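PDB 7AGL: N-acetylmuramoyl-L-alanine amidase from Mycobacteroides abscessus, which probably cleaves, as a zinc-dependent amidase, the bond between N-acetylmuramic acid and the L-alanine of the peptide stem in cell-wall peptidoglycan. Local coordinates for residues Ile87-Arg90 against Ala91-Glu94; Pro125-Ala128 against Val129-Glu132; Thr134-Phe137 against Ala138-Arg142. All blocks are in the same frame, centred on the assembly; numbering follows the deposited sequence.

Contact 1 (Ile87-Arg90 against Ala91-Glu94)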
loop_
_atom_site.group_PDB
_atom_site.type_symbol
_atom_site.label_atom_id
_atom_site.label_comp_id
_atom_site.label_asym_id
_atom_site.label_seq_id
_atom_site.Cartn_x
_atom_site.Cartn_y
_atom_site.Cartn_z
ATOM N N ILE A 87 -11.256 6.271 -2.784
ATOM C CA ILE A 87 -9.905 6.114 -3.334
ATOM C C ILE A 87 -9.425 7.389 -4.022
ATOM O O ILE A 87 -8.223 7.692 -3.987
ATOM C CB ILE A 87 -9.804 4.910 -4.293
ATOM C CG1 ILE A 87 -10.825 4.997 -5.426
ATOM C CG2 ILE A 87 -9.926 3.603 -3.514
ATOM C CD1 ILE A 87 -10.803 3.812 -6.382
ATOM N N ASP A 88 -10.319 8.142 -4.676
ATOM C CA ASP A 88 -9.841 9.376 -5.308
ATOM C C ASP A 88 -9.512 10.429 -4.255
ATOM O O ASP A 88 -8.477 11.107 -4.344
ATOM C CB ASP A 88 -10.842 9.909 -6.357
ATOM C CG ASP A 88 -12.227 10.256 -5.801
ATOM O OD1 ASP A 88 -12.682 9.649 -4.799
ATOM O OD2 ASP A 88 -12.904 11.144 -6.416
ATOM N N LYS A 89 -10.352 10.537 -3.222
ATOM C CA LYS A 89 -10.073 11.447 -2.114
ATOM C C LYS A 89 -8.757 11.101 -1.404
ATOM O O LYS A 89 -8.019 11.994 -0.972
ATOM C CB LYS A 89 -11.234 11.405 -1.123
ATOM C CG LYS A 89 -11.099 12.374 0.009
ATOM C CD LYS A 89 -11.095 13.771 -0.546
ATOM C CE LYS A 89 -11.068 14.785 0.548
ATOM N NZ LYS A 89 -11.094 16.168 0.002
ATOM N N ARG A 90 -8.457 9.812 -1.249
ATOM C CA ARG A 90 -7.192 9.443 -0.618
ATOM C C ARG A 90 -6.005 9.960 -1.420
ATOM O O ARG A 90 -5.017 10.429 -0.849
ATOM C CB ARG A 90 -7.110 7.928 -0.455
ATOM C CG ARG A 90 -8.044 7.421 0.632
ATOM C CD ARG A 90 -7.911 5.905 0.791
ATOM N NE ARG A 90 -8.952 5.416 1.686
ATOM C CZ ARG A 90 -8.809 4.450 2.594
ATOM N NH1 ARG A 90 -7.652 3.813 2.759
ATOM N NH2 ARG A 90 -9.855 4.124 3.354
ATOM N N ALA A 91 -6.057 9.832 -2.746
ATOM C CA ALA A 91 -4.971 10.374 -3.561
ATOM C C ALA A 91 -4.898 11.890 -3.423
ATOM O O ALA A 91 -3.800 12.462 -3.388
ATOM C CB ALA A 91 -5.154 9.972 -5.024
ATOM N N GLU A 92 -6.054 12.555 -3.344
ATOM C CA GLU A 92 -6.064 14.002 -3.143
ATOM C C GLU A 92 -5.418 14.362 -1.811
ATOM O O GLU A 92 -4.610 15.299 -1.731
ATOM C CB GLU A 92 -7.496 14.550 -3.216
ATOM C CG GLU A 92 -7.622 16.015 -2.736
ATOM C CD GLU A 92 -9.065 16.550 -2.650
ATOM O OE1 GLU A 92 -10.036 15.782 -2.825
ATOM O OE2 GLU A 92 -9.222 17.766 -2.414
ATOM N N ILE A 93 -5.770 13.629 -0.750
ATOM C CA ILE A 93 -5.178 13.878 0.564
ATOM C C ILE A 93 -3.669 13.683 0.502
ATOM O O ILE A 93 -2.896 14.517 0.985
ATOM C CB ILE A 93 -5.821 12.971 1.634
ATOM C CG1 ILE A 93 -7.283 13.374 1.919
ATOM C CG2 ILE A 93 -4.984 12.990 2.913
ATOM C CD1 ILE A 93 -8.060 12.257 2.594
ATOM N N GLU A 94 -3.222 12.579 -0.115
ATOM C CA GLU A 94 -1.786 12.346 -0.259
ATOM C C GLU A 94 -1.111 13.508 -0.968
ATOM O O GLU A 94 -0.083 14.022 -0.505
ATOM C CB GLU A 94 -1.543 11.041 -1.023
ATOM C CG GLU A 94 -1.958 9.813 -0.246
ATOM C CD GLU A 94 -2.237 8.609 -1.136
ATOM O OE1 GLU A 94 -2.075 8.716 -2.377
ATOM O OE2 GLU A 94 -2.621 7.553 -0.589
#

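Contact 2 (Pro125-Ala128 against Val129-Glu132)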
loop_
_atom_site.group_PDB
_atom_site.type_symbol
_atom_site.label_atom_id
_atom_site.label_comp_id
_atom_site.label_asym_id
_atom_site.label_seq_id
_atom_site.Cartn_x
_atom_site.Cartn_y
_atom_site.Cartn_z
ATOM N N PRO A 125 2.966 5.245 -17.320
ATOM C CA PRO A 125 2.791 6.458 -16.509
ATOM C C PRO A 125 1.878 7.462 -17.202
ATOM O O PRO A 125 1.901 7.604 -18.426
ATOM C CB PRO A 125 4.220 7.004 -16.376
ATOM C CG PRO A 125 5.002 6.346 -17.471
ATOM C CD PRO A 125 4.374 5.009 -17.683
ATOM N N VAL A 126 1.071 8.178 -16.409
ATOM C CA VAL A 126 0.251 9.255 -16.979
ATOM C C VAL A 126 0.850 10.643 -16.766
ATOM O O VAL A 126 0.307 11.621 -17.305
ATOM C CB VAL A 126 -1.199 9.240 -16.442
ATOM C CG1 VAL A 126 -1.862 7.894 -16.707
ATOM C CG2 VAL A 126 -1.219 9.551 -14.981
ATOM N N ASN A 127 1.931 10.768 -15.994
ATOM C CA ASN A 127 2.675 12.020 -15.892
ATOM C C ASN A 127 4.150 11.688 -15.680
ATOM O O ASN A 127 4.531 10.516 -15.599
ATOM C CB ASN A 127 2.121 12.904 -14.777
ATOM C CG ASN A 127 2.160 12.220 -13.423
ATOM O OD1 ASN A 127 3.087 11.446 -13.119
ATOM N ND2 ASN A 127 1.142 12.484 -12.601
ATOM N N ALA A 128 4.982 12.730 -15.553
ATOM C CA ALA A 128 6.428 12.508 -15.505
ATOM C C ALA A 128 6.861 11.850 -14.195
ATOM O O ALA A 128 7.765 11.004 -14.190
ATOM C CB ALA A 128 7.179 13.824 -15.713
ATOM N N VAL A 129 6.239 12.216 -13.071
ATOM C CA VAL A 129 6.697 11.645 -11.808
ATOM C C VAL A 129 6.384 10.161 -11.758
ATOM O O VAL A 129 7.086 9.395 -11.086
ATOM C CB VAL A 129 6.093 12.396 -10.605
ATOM C CG1 VAL A 129 4.624 12.050 -10.426
ATOM C CG2 VAL A 129 6.860 12.075 -9.331
ATOM N N GLN A 130 5.350 9.722 -12.476
ATOM C CA GLN A 130 5.018 8.305 -12.491
ATOM C C GLN A 130 5.971 7.489 -13.359
ATOM O O GLN A 130 5.832 6.262 -13.416
ATOM C CB GLN A 130 3.582 8.112 -12.963
ATOM C CG GLN A 130 2.546 8.611 -11.968
ATOM C CD GLN A 130 1.146 8.451 -12.503
ATOM O OE1 GLN A 130 0.920 7.689 -13.442
ATOM N NE2 GLN A 130 0.194 9.158 -11.900
ATOM N N GLY A 131 6.933 8.137 -14.020
ATOM C CA GLY A 131 7.949 7.446 -14.779
ATOM C C GLY A 131 9.115 7.017 -13.910
ATOM O O GLY A 131 8.913 6.330 -12.900
ATOM N N GLU A 132 10.324 7.460 -14.266
ATOM C CA GLU A 132 11.532 7.017 -13.570
ATOM C C GLU A 132 11.484 7.198 -12.051
ATOM O O GLU A 132 11.908 6.271 -11.337
ATOM C CB GLU A 132 12.756 7.735 -14.168
ATOM C CG GLU A 132 14.108 7.240 -13.658
ATOM C CD GLU A 132 14.492 7.776 -12.282
ATOM O OE1 GLU A 132 13.983 8.849 -11.874
ATOM O OE2 GLU A 132 15.312 7.111 -11.601
#

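Contact 3 (Thr134-Phe137 against Ala138-Arg142)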
loop_
_atom_site.group_PDB
_atom_site.type_symbol
_atom_site.label_atom_id
_atom_site.label_comp_id
_atom_site.label_asym_id
_atom_site.label_seq_id
_atom_site.Cartn_x
_atom_site.Cartn_y
_atom_site.Cartn_z
ATOM N N THR A 134 9.085 6.909 -10.012
ATOM C CA THR A 134 8.180 5.929 -9.430
ATOM C C THR A 134 8.638 4.504 -9.706
ATOM O O THR A 134 8.574 3.647 -8.814
ATOM C CB THR A 134 6.767 6.178 -9.961
ATOM O OG1 THR A 134 6.294 7.422 -9.419
ATOM C CG2 THR A 134 5.803 5.048 -9.556
ATOM N N LEU A 135 9.118 4.239 -10.921
ATOM C CA LEU A 135 9.706 2.935 -11.206
ATOM C C LEU A 135 10.897 2.663 -10.292
ATOM O O LEU A 135 11.062 1.546 -9.793
ATOM C CB LEU A 135 10.125 2.855 -12.677
ATOM C CG LEU A 135 10.642 1.501 -13.163
ATOM C CD1 LEU A 135 9.604 0.415 -12.862
ATOM C CD2 LEU A 135 10.953 1.557 -14.643
ATOM N N ARG A 136 11.746 3.671 -10.071
ATOM C CA ARG A 136 12.858 3.487 -9.138
ATOM C C ARG A 136 12.354 3.187 -7.726
ATOM O O ARG A 136 12.915 2.327 -7.036
ATOM C CB ARG A 136 13.766 4.720 -9.148
ATOM C CG ARG A 136 14.846 4.734 -8.057
ATOM C CD ARG A 136 15.869 5.853 -8.261
ATOM N NE ARG A 136 15.291 7.047 -8.875
ATOM C CZ ARG A 136 14.926 8.145 -8.213
ATOM N NH1 ARG A 136 15.085 8.221 -6.895
ATOM N NH2 ARG A 136 14.403 9.176 -8.878
ATOM N N PHE A 137 11.293 3.877 -7.283
ATOM C CA PHE A 137 10.691 3.577 -5.981
ATOM C C PHE A 137 10.223 2.131 -5.928
ATOM O O PHE A 137 10.491 1.412 -4.956
ATOM C CB PHE A 137 9.527 4.544 -5.711
ATOM C CG PHE A 137 9.058 4.582 -4.269
ATOM C CD1 PHE A 137 9.788 3.979 -3.246
ATOM C CD2 PHE A 137 7.869 5.228 -3.944
ATOM C CE1 PHE A 137 9.337 4.032 -1.922
ATOM C CE2 PHE A 137 7.418 5.283 -2.643
ATOM C CZ PHE A 137 8.145 4.685 -1.628
ATOM N N ALA A 138 9.522 1.684 -6.976
ATOM C CA ALA A 138 8.992 0.321 -6.997
ATOM C C ALA A 138 10.113 -0.717 -6.921
ATOM O O ALA A 138 10.036 -1.666 -6.134
ATOM C CB ALA A 138 8.153 0.107 -8.257
ATOM N N LYS A 139 11.154 -0.565 -7.755
ATOM C CA LYS A 139 12.263 -1.520 -7.749
ATOM C C LYS A 139 13.001 -1.496 -6.419
ATOM O O LYS A 139 13.397 -2.546 -5.897
ATOM C CB LYS A 139 13.213 -1.209 -8.901
ATOM C CG LYS A 139 12.600 -1.438 -10.262
ATOM C CD LYS A 139 13.591 -1.110 -11.369
ATOM C CE LYS A 139 12.963 -1.320 -12.737
ATOM N NZ LYS A 139 13.962 -1.165 -13.832
ATOM N N THR A 140 13.200 -0.296 -5.861
ATOM C CA THR A 140 13.897 -0.166 -4.583
ATOM C C THR A 140 13.116 -0.831 -3.458
ATOM O O THR A 140 13.688 -1.569 -2.640
ATOM C CB THR A 140 14.124 1.312 -4.279
ATOM O OG1 THR A 140 15.068 1.844 -5.228
ATOM C CG2 THR A 140 14.671 1.484 -2.862
ATOM N N MET A 141 11.802 -0.591 -3.420
ATOM C CA MET A 141 10.930 -1.243 -2.446
ATOM C C MET A 141 10.965 -2.761 -2.594
ATOM O O MET A 141 11.122 -3.491 -1.609
ATOM C CB MET A 141 9.500 -0.720 -2.612
ATOM C CG MET A 141 8.515 -1.296 -1.616
ATOM S SD MET A 141 8.908 -0.963 0.120
ATOM C CE MET A 141 8.581 0.787 0.298
ATOM N N ARG A 142 10.824 -3.255 -3.825
ATOM C CA ARG A 142 10.914 -4.694 -4.053
ATOM C C ARG A 142 12.245 -5.248 -3.544
ATOM O O ARG A 142 12.285 -6.277 -2.855
ATOM C CB ARG A 142 10.727 -4.988 -5.545
ATOM C CG ARG A 142 10.752 -6.474 -5.938
ATOM C CD ARG A 142 12.158 -7.030 -6.176
ATOM N NE ARG A 142 12.941 -6.185 -7.079
ATOM C CZ ARG A 142 12.849 -6.221 -8.403
ATOM N NH1 ARG A 142 12.009 -7.061 -8.987
ATOM N NH2 ARG A 142 13.588 -5.406 -9.144
#

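Contact 1 (Ile87-Arg90 against Ala91-Glu94)
Lys89 and Glu92 meet one turn apart on the outer side of helix 87-96, a short helix of the mixed alpha/beta fold of this zinc amidase. Four successive backbone bonds of the i to i+4 kind hold the turn. The first, from Ala91 N to Ile87 O, is the longest at 3.3 Å; the other three, made by Glu92 N to Asp88 O, Ile93 N to Lys89 O and Glu94 N to Arg90 O, measure 2.8 to 3.0 Å.

The charged pair is an i to i+3 salt bridge on the exposed side, with Lys89 NZ 3.0 Å from Glu92 OE1, a weak hydrogen bond. Lys89 leaves the backbone with CG anti to its N (chi1 -176°) and then bends at chi2, which carries its end along the helix toward Ala91-Glu94. Lys89 CD also lies against the carboxylate, 3.2 Å from Glu92 OE1.

Apolar contact is modest: the Ile93 side chain crosses that of Lys89 at about a right angle, and Ile93 CD1 meets Lys89 CG at 4.0 Å.

The inner face carries two buried charges with partners elsewhere. Arg90 reaches Asp13, Pro85 O and the backbone O of zinc ligand His16, consistent with a second-shell role, while Glu94 forms a salt bridge with Lys177. The aliphatic part of Glu94 lies against the carbonyl of the preceding turn, with Glu94 CG 3.2 Å from Arg90 O.

Contact 2 (Pro125-Ala128 against Val129-Glu132)
Pro125 rests on the backbone of Gln130, its CB 3.5 Å from Gln130 O, and the CB atoms of the two residues are 3.6 Å apart. At Val126 the side-chain amide of Gln130 returns to the chain: Val126 N donates to Gln130 OE1 at 3.0 Å in an almost straight bond (177° at the hydrogen), arriving from above the amide plane. Methyl CG2 of Val126 lies against the same amide, and Ser122 gives Gln130 OE1 a second partner.

Asn127 holds CG between its backbone N and carbonyl carbon (chi1 58°), which brings OD1 to 2.9 Å from Gln130 N, the donor sitting almost on the extended C=O line; Asn127 O accepts a weak bond from the same N-H. Val129 CG1 packs beside Asn127 OD1 at 3.2 Å. The Asn127 and Gln130 amides stand 65° apart, and both donate to Ala173 O through their ND2 and NE2 atoms.

Ala128 opens a type I beta turn, which Gly131 N closes by donating to Ala128 O at 3.0 Å. With the Asn127 side-chain carbonyl accepting from the N-H three residues on, and Gly131 as N-cap of helix 132-147, this is a turn leading into a helix N-terminus.

Contact 3 (Thr134-Phe137 against Ala138-Arg142)
Phe137 and Met141 lie side by side, one turn apart, on the buried face of helix 132-147, the helix of the beta-alpha-beta unit that links strand 118-122 to strand 161-164. Their contact is light and apolar: Met141 CE approaches Phe137 CE1 obliquely, at 4.0 Å. Met141 folds at chi2 and chi3, which curls its methyl end back toward the ring. Phe137 also stacks with Tyr214 of helix 197-215, and Ala138 and Met141 face strands 118-122 and 177-184, so this face is wedged between sheet and C-terminal helix.

A second side-chain pairing lies nearer the surface, between residues four apart. Lys139, extended beyond CG, crosses the Leu135 side chain at a slant near its end, with Lys139 CE 3.7 Å from Leu135 CG. Closer to the backbone, Lys139 CG packs 3.4 Å from Leu135 O.

Backbone bonds are regular alpha-helical ones, from Ala138 N to Thr134 O (2.9 Å) through Met141 N to Phe137 O (2.8 Å).

The remaining polar contact is at the Arg136 carbonyl oxygen, which accepts two bonds from Thr140, while the guanidinium group of Arg136 pairs with Glu132 one turn earlier. Thr140 OG1 stands anti to its own carbonyl carbon (chi1 -68°), turned back toward the preceding turn. Thr140 N and Thr140 OG1 approach Arg136 O from opposite faces of its plane, and the hydroxyl donates to that oxygen at 2.9 Å.

Contacts 2 and 3 adjoin along the chain: the cap region of 125-132 leads into helix 132-147, and Val129 O of the former is probably hydrogen-bonded to Thr134 OG1 of the latter. Contact 1 stands apart, its nearest atoms about 9 Å from contact 2 and about 10 Å from contact 3, on another helix. Contact 2 is a surface loop, dominated by amide and backbone bonds that fix a turn. Contacts 1 and 3 are partly buried helical faces, but differ in what they bury: contact 1 turns Arg90, its side chain about 9 Å from the zinc ion, and Glu94 inward to charged partners, whereas contact 3 presents aromatic and aliphatic groups to the sheet and a neighbouring helix.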